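PDB 4IRT: uncharacterized protein, which is of unknown function but is a putative neuraminidase with a BNR-repeat-like domain, probably a beta-propeller that would act on sialic-acid-containing glycans. Local coordinates for residues 4-9 with 404-409; 28-33 with 51-56. One frame throughout, in Å; residues are numbered along the deposited sequence. Where two conformers were deposited one is given.

Contact 1 pairs the N-terminal strand, residues 4-9, with residues 404-409 near the C-terminus, and contact 2 lies within the four-stranded sheet that follows strand 5-12 in the chain, nested inside the loop that contact 1 closes. Their centres are about 12 Å apart, and lie about 19 and 20 Å from the centre of the chain. Among the side-chain meetings that join them are a salt bridge from Glu407 OE2 to Arg51 NH2 at 2.8 Å, a probable hydrogen bond between His5 and Glu56, and apolar packing of Val405 CG2 on Leu28 CD1 at 3.7 Å. Together they fasten two neighbouring sheets; no ligand or catalytic residue is identified at either contact.

Contact 1 of 2, residues 4-9 with 404-409; sequences QHLVEV and YVLETN
Glu407 and His5 face each other as an antiparallel hydrogen-bonded pair, their side chains lying side by side and pointing the same way. From its CB, which rests 3.8 Å from the backbone O of His5, the glutamate crosses Val7 at a slant. CG, turned anti to its own carbonyl carbon (chi1 -56°), comes to 4.0 Å from Val7 CG2, and the extended chain beyond brings CD closest to that methyl, at 3.6 Å. At the tip the oxygens part company: OE1 comes to the edge of the imidazole, 3.3 Å from His5 CD2, while OE2 suits, and is committed to, Arg51. With Glu407 cut back to an alanine, Arg51 would probably lose its charged mate and a gap would open beside Val7 CG2. His5 turns its far nitrogen to Glu56.

The other face carries Leu6, Glu8, Tyr404 and Leu406. Leu6 CD1 sits over one face of the Tyr404 ring, 4.3 Å above its plane and offset toward the rim, while CD2 reaches Leu406 CG at 3.7 Å. Glu8 lays its CG beside Tyr404 CE2; the tyrosine suits both neighbours, its hydroxyl meeting a water shared with Glu8 OE2, its ring the leucine. Backbone bonds hold the register: Val7 N to Val405 O and Val405 N to Val7 O are both 2.9 Å. The buried Val405 also meets Val9, methyl to methyl. Beyond the pairing, the Gln4 amide bonds twice to the Asn409 backbone, OE1 accepting from N and NE2 donating to O.

Strand 5-12 lies outermost in a three-stranded antiparallel sheet, with 381-385 on the other side of 401-407, so strands from both chain ends share what is probably one propeller blade. Such pairing is consistent with the "Velcro" closure of a beta-propeller.

Contact 2 of 2, residues 28-33 with 51-56; sequences LVTHGD and RKLDSE
Asp33 and Lys52 cross at a slant, the carboxylate lying against the lysine's aliphatic end as well as its charge. Lys52 bends at chi2 (-72°), which folds CD back to 3.6 Å from Asp33 OD1 and delivers NZ to the same oxygen at 2.9 Å. The ammonium arrives on the syn side of OD1, 16° out of the carboxylate plane, and it has a second acidic partner in Glu34. A long, flexible lysine suits this exposed position, where it can serve both acids.

Leu53 points toward residues 28-33. Its CD1 meets Thr30 CG2 at 3.7 Å, the two side chains crossing rather than stacking, and Leu373 of helix 371-377 touches both. Thr30 suits a mixed setting: its methyl faces the leucine while OG1 bonds to Asp370. Between the salt bridge and this apolar patch, Leu53 N gives a nearly straight bond (173°) to Asp33 O, which also receives a weak bond from a water that Asp54 N holds.

Arg51 NH1 reaches Ser55 O, 2.9 Å away and in the guanidinium plane, while NH2 forms a salt bridge with Glu407. Ser55 N returns to Lys52 O, closing a type I beta turn. Gly32, with positive phi, helps the chain reverse between strands 28-31 and 34-40. Two strand-to-strand connections of one four-stranded antiparallel sheet therefore meet at its end, as expected for a beta-propeller blade.

Contact 1 of 2, residues 4-9 with 404-409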
loop_
_atom_site.group_PDB
_atom_site.type_symbol
_atom_site.label_atom_id
_atom_site.label_comp_id
_atom_site.label_asym_id
_atom_site.label_seq_id
_atom_site.Cartn_x
_atom_site.Cartn_y
_atom_site.Cartn_z
ATOM N N GLN A 4 3.078 -24.035 1.828
ATOM C CA GLN A 4 3.251 -22.585 1.467
ATOM C C GLN A 4 4.588 -22.335 0.788
ATOM O O GLN A 4 5.640 -22.291 1.459
ATOM C CB GLN A 4 3.135 -21.688 2.710
ATOM C CG GLN A 4 1.764 -21.717 3.387
ATOM C CD GLN A 4 0.652 -21.131 2.516
ATOM O OE1 GLN A 4 0.917 -20.487 1.499
ATOM N NE2 GLN A 4 -0.600 -21.367 2.911
ATOM N N HIS A 5 4.529 -22.032 -0.508
ATOM C CA HIS A 5 5.700 -22.098 -1.366
ATOM C C HIS A 5 6.452 -20.773 -1.484
ATOM O O HIS A 5 5.899 -19.746 -1.870
ATOM C CB HIS A 5 5.286 -22.597 -2.747
ATOM C CG HIS A 5 6.442 -22.923 -3.626
ATOM N ND1 HIS A 5 7.280 -23.987 -3.376
ATOM C CD2 HIS A 5 6.909 -22.326 -4.745
ATOM C CE1 HIS A 5 8.216 -24.037 -4.309
ATOM N NE2 HIS A 5 8.005 -23.045 -5.158
ATOM N N LEU A 6 7.727 -20.817 -1.154
ATOM C CA LEU A 6 8.581 -19.647 -1.202
ATOM C C LEU A 6 9.525 -19.736 -2.391
ATOM O O LEU A 6 10.207 -20.745 -2.585
ATOM C CB LEU A 6 9.417 -19.563 0.069
ATOM C CG LEU A 6 8.760 -19.204 1.401
ATOM C CD1 LEU A 6 9.771 -19.505 2.518
ATOM C CD2 LEU A 6 8.320 -17.769 1.431
ATOM N N VAL A 7 9.536 -18.678 -3.194
ATOM C CA VAL A 7 10.370 -18.594 -4.360
ATOM C C VAL A 7 11.491 -17.589 -4.072
ATOM O O VAL A 7 11.238 -16.393 -3.834
ATOM C CB VAL A 7 9.564 -18.123 -5.567
ATOM C CG1 VAL A 7 10.491 -18.019 -6.760
ATOM C CG2 VAL A 7 8.407 -19.080 -5.823
ATOM N N GLU A 8 12.721 -18.065 -4.034
ATOM C CA GLU A 8 13.833 -17.158 -3.788
ATOM C C GLU A 8 13.972 -16.138 -4.916
ATOM O O GLU A 8 13.832 -16.483 -6.112
ATOM C CB GLU A 8 15.128 -17.922 -3.642
ATOM C CG GLU A 8 15.270 -18.696 -2.356
ATOM C CD GLU A 8 16.664 -19.291 -2.184
ATOM O OE1 GLU A 8 17.431 -19.300 -3.153
ATOM O OE2 GLU A 8 16.981 -19.747 -1.074
ATOM N N VAL A 9 14.245 -14.889 -4.526
ATOM C CA VAL A 9 14.583 -13.842 -5.461
ATOM C C VAL A 9 16.068 -13.488 -5.335
ATOM O O VAL A 9 16.901 -13.831 -6.206
ATOM C CB VAL A 9 13.719 -12.581 -5.240
ATOM C CG1 VAL A 9 14.108 -11.515 -6.247
ATOM C CG2 VAL A 9 12.246 -12.905 -5.319
ATOM N N TYR A 404 11.852 -13.253 -0.861
ATOM C CA TYR A 404 11.060 -14.294 -1.537
ATOM C C TYR A 404 9.792 -13.738 -2.122
ATOM O O TYR A 404 9.243 -12.736 -1.617
ATOM C CB TYR A 404 10.602 -15.337 -0.536
ATOM C CG TYR A 404 11.687 -15.965 0.301
ATOM C CD1 TYR A 404 12.079 -15.397 1.502
ATOM C CD2 TYR A 404 12.290 -17.150 -0.094
ATOM C CE1 TYR A 404 13.076 -15.988 2.277
ATOM C CE2 TYR A 404 13.272 -17.762 0.671
ATOM C CZ TYR A 404 13.651 -17.176 1.863
ATOM O OH TYR A 404 14.635 -17.767 2.608
ATOM N N VAL A 405 9.264 -14.417 -3.135
ATOM C CA VAL A 405 7.846 -14.290 -3.402
ATOM C C VAL A 405 7.167 -15.501 -2.763
ATOM O O VAL A 405 7.492 -16.663 -3.083
ATOM C CB VAL A 405 7.549 -14.189 -4.909
ATOM C CG1 VAL A 405 6.048 -14.218 -5.149
ATOM C CG2 VAL A 405 8.179 -12.939 -5.483
ATOM N N LEU A 406 6.252 -15.228 -1.849
ATOM C CA LEU A 406 5.491 -16.271 -1.223
ATOM C C LEU A 406 4.214 -16.473 -2.027
ATOM O O LEU A 406 3.338 -15.568 -2.117
ATOM C CB LEU A 406 5.214 -15.915 0.238
ATOM C CG LEU A 406 4.729 -17.051 1.153
ATOM C CD1 LEU A 406 4.756 -16.603 2.607
ATOM C CD2 LEU A 406 3.320 -17.478 0.798
ATOM N N GLU A 407 4.132 -17.648 -2.638
ATOM C CA GLU A 407 2.994 -18.027 -3.468
ATOM C C GLU A 407 2.017 -18.758 -2.552
ATOM O O GLU A 407 2.252 -19.889 -2.138
ATOM C CB GLU A 407 3.464 -18.925 -4.614
ATOM C CG GLU A 407 4.550 -18.294 -5.479
ATOM C CD GLU A 407 4.952 -19.136 -6.689
ATOM O OE1 GLU A 407 4.938 -20.393 -6.600
ATOM O OE2 GLU A 407 5.284 -18.534 -7.730
ATOM N N THR A 408 0.930 -18.097 -2.217
ATOM C CA THR A 408 0.076 -18.577 -1.147
ATOM C C THR A 408 -0.863 -19.653 -1.659
ATOM O O THR A 408 -1.494 -19.493 -2.711
ATOM C CB THR A 408 -0.795 -17.465 -0.556
ATOM O OG1 THR A 408 -1.742 -17.053 -1.542
ATOM C CG2 THR A 408 0.045 -16.284 -0.101
ATOM N N ASN A 409 -0.941 -20.754 -0.915
ATOM C CA ASN A 409 -1.940 -21.773 -1.146
ATOM C C ASN A 409 -3.205 -21.364 -0.367
ATOM O O ASN A 409 -3.154 -21.179 0.865
ATOM C CB ASN A 409 -1.412 -23.121 -0.649
ATOM C CG ASN A 409 -2.342 -24.275 -0.959
ATOM O OD1 ASN A 409 -3.468 -24.092 -1.433
ATOM N ND2 ASN A 409 -1.872 -25.484 -0.677
HETATM O O HOH W 1 16.858 -18.702 1.568
#

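Contact 2 of 2, residues 28-33 with 51-56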
loop_
_atom_site.group_PDB
_atom_site.type_symbol
_atom_site.label_atom_id
_atom_site.label_comp_id
_atom_site.label_asym_id
_atom_site.label_seq_id
_atom_site.Cartn_x
_atom_site.Cartn_y
_atom_site.Cartn_z
ATOM N N LEU A 28 5.768 -5.568 -6.070
ATOM C CA LEU A 28 5.632 -6.789 -6.884
ATOM C C LEU A 28 4.392 -6.623 -7.768
ATOM O O LEU A 28 3.321 -6.205 -7.296
ATOM C CB LEU A 28 5.443 -7.966 -5.934
ATOM C CG LEU A 28 5.411 -9.420 -6.395
ATOM C CD1 LEU A 28 6.773 -9.825 -6.923
ATOM C CD2 LEU A 28 5.000 -10.301 -5.215
ATOM N N VAL A 29 4.543 -6.921 -9.057
ATOM C CA VAL A 29 3.472 -6.674 -9.984
ATOM C C VAL A 29 3.600 -7.522 -11.224
ATOM O O VAL A 29 4.675 -7.606 -11.823
ATOM C CB VAL A 29 3.350 -5.182 -10.334
ATOM C CG1 VAL A 29 4.601 -4.663 -11.022
ATOM C CG2 VAL A 29 2.156 -4.963 -11.246
ATOM N N THR A 30 2.492 -8.153 -11.584
ATOM C CA THR A 30 2.385 -8.975 -12.799
ATOM C C THR A 30 1.854 -8.172 -13.994
ATOM O O THR A 30 0.892 -7.432 -13.879
ATOM C CB THR A 30 1.463 -10.197 -12.546
ATOM O OG1 THR A 30 2.147 -11.130 -11.678
ATOM C CG2 THR A 30 1.088 -10.921 -13.855
ATOM N N HIS A 31 2.461 -8.383 -15.158
ATOM C CA HIS A 31 1.905 -7.896 -16.422
ATOM C C HIS A 31 1.936 -9.100 -17.354
ATOM O O HIS A 31 2.998 -9.666 -17.610
ATOM C CB HIS A 31 2.737 -6.733 -16.945
ATOM C CG HIS A 31 2.191 -6.099 -18.179
ATOM N ND1 HIS A 31 1.121 -5.235 -18.168
ATOM C CD2 HIS A 31 2.572 -6.215 -19.477
ATOM C CE1 HIS A 31 0.852 -4.855 -19.398
ATOM N NE2 HIS A 31 1.726 -5.424 -20.208
ATOM N N GLY A 32 0.765 -9.546 -17.777
ATOM C CA GLY A 32 0.688 -10.754 -18.617
ATOM C C GLY A 32 1.121 -11.975 -17.805
ATOM O O GLY A 32 0.594 -12.223 -16.710
ATOM N N ASP A 33 2.060 -12.746 -18.331
ATOM C CA ASP A 33 2.598 -13.867 -17.572
ATOM C C ASP A 33 3.980 -13.603 -16.962
ATOM O O ASP A 33 4.683 -14.542 -16.611
ATOM C CB ASP A 33 2.567 -15.165 -18.403
ATOM C CG ASP A 33 3.642 -15.232 -19.474
ATOM O OD1 ASP A 33 4.306 -14.216 -19.794
ATOM O OD2 ASP A 33 3.839 -16.354 -19.999
ATOM N N ARG A 51 10.472 -12.377 -13.768
ATOM C CA ARG A 51 10.422 -13.764 -14.125
ATOM C C ARG A 51 9.145 -14.057 -14.902
ATOM O O ARG A 51 8.145 -13.308 -14.835
ATOM C CB ARG A 51 10.446 -14.657 -12.881
ATOM C CG ARG A 51 9.281 -14.450 -11.923
ATOM C CD ARG A 51 8.980 -15.672 -11.070
ATOM N NE ARG A 51 7.920 -15.407 -10.083
ATOM C CZ ARG A 51 7.295 -16.351 -9.369
ATOM N NH1 ARG A 51 7.603 -17.639 -9.531
ATOM N NH2 ARG A 51 6.383 -16.020 -8.460
ATOM N N LYS A 52 9.152 -15.196 -15.589
ATOM C CA LYS A 52 7.895 -15.835 -15.982
ATOM C C LYS A 52 7.252 -16.445 -14.758
ATOM O O LYS A 52 7.934 -17.053 -13.916
ATOM C CB LYS A 52 8.126 -16.910 -17.036
ATOM C CG LYS A 52 8.624 -16.332 -18.332
ATOM C CD LYS A 52 7.512 -15.568 -19.044
ATOM C CE LYS A 52 7.924 -15.184 -20.452
ATOM N NZ LYS A 52 6.878 -14.394 -21.158
ATOM N N LEU A 53 5.943 -16.268 -14.639
ATOM C CA LEU A 53 5.210 -16.850 -13.511
ATOM C C LEU A 53 5.308 -18.388 -13.417
ATOM O O LEU A 53 5.137 -18.958 -12.337
ATOM C CB LEU A 53 3.755 -16.407 -13.533
ATOM C CG LEU A 53 3.494 -14.999 -13.025
ATOM C CD1 LEU A 53 2.135 -14.495 -13.460
ATOM C CD2 LEU A 53 3.626 -14.931 -11.522
ATOM N N ASP A 54 5.604 -19.050 -14.527
ATOM C CA ASP A 54 5.740 -20.507 -14.545
ATOM C C ASP A 54 7.180 -20.972 -14.301
ATOM O O ASP A 54 7.492 -22.136 -14.503
ATOM C CB ASP A 54 5.198 -21.083 -15.868
ATOM C CG ASP A 54 6.067 -20.757 -17.079
ATOM O OD1 ASP A 54 7.185 -20.220 -16.937
ATOM O OD2 ASP A 54 5.636 -21.081 -18.213
ATOM N N SER A 55 8.061 -20.038 -13.939
ATOM C CA SER A 55 9.436 -20.314 -13.612
ATOM C C SER A 55 9.819 -19.749 -12.214
ATOM O O SER A 55 9.138 -18.880 -11.664
ATOM C CB SER A 55 10.326 -19.661 -14.695
ATOM O OG SER A 55 11.699 -19.831 -14.417
ATOM N N GLU A 56 10.896 -20.270 -11.644
ATOM C CA GLU A 56 11.488 -19.685 -10.460
ATOM C C GLU A 56 12.829 -19.036 -10.764
ATOM O O GLU A 56 13.546 -18.638 -9.849
ATOM C CB GLU A 56 11.593 -20.748 -9.369
ATOM C CG GLU A 56 10.229 -21.316 -9.033
ATOM C CD GLU A 56 10.162 -22.058 -7.720
ATOM O OE1 GLU A 56 11.207 -22.217 -7.065
ATOM O OE2 GLU A 56 9.032 -22.478 -7.346
HETATM O O HOH W 2 4.658 -17.811 -17.104
#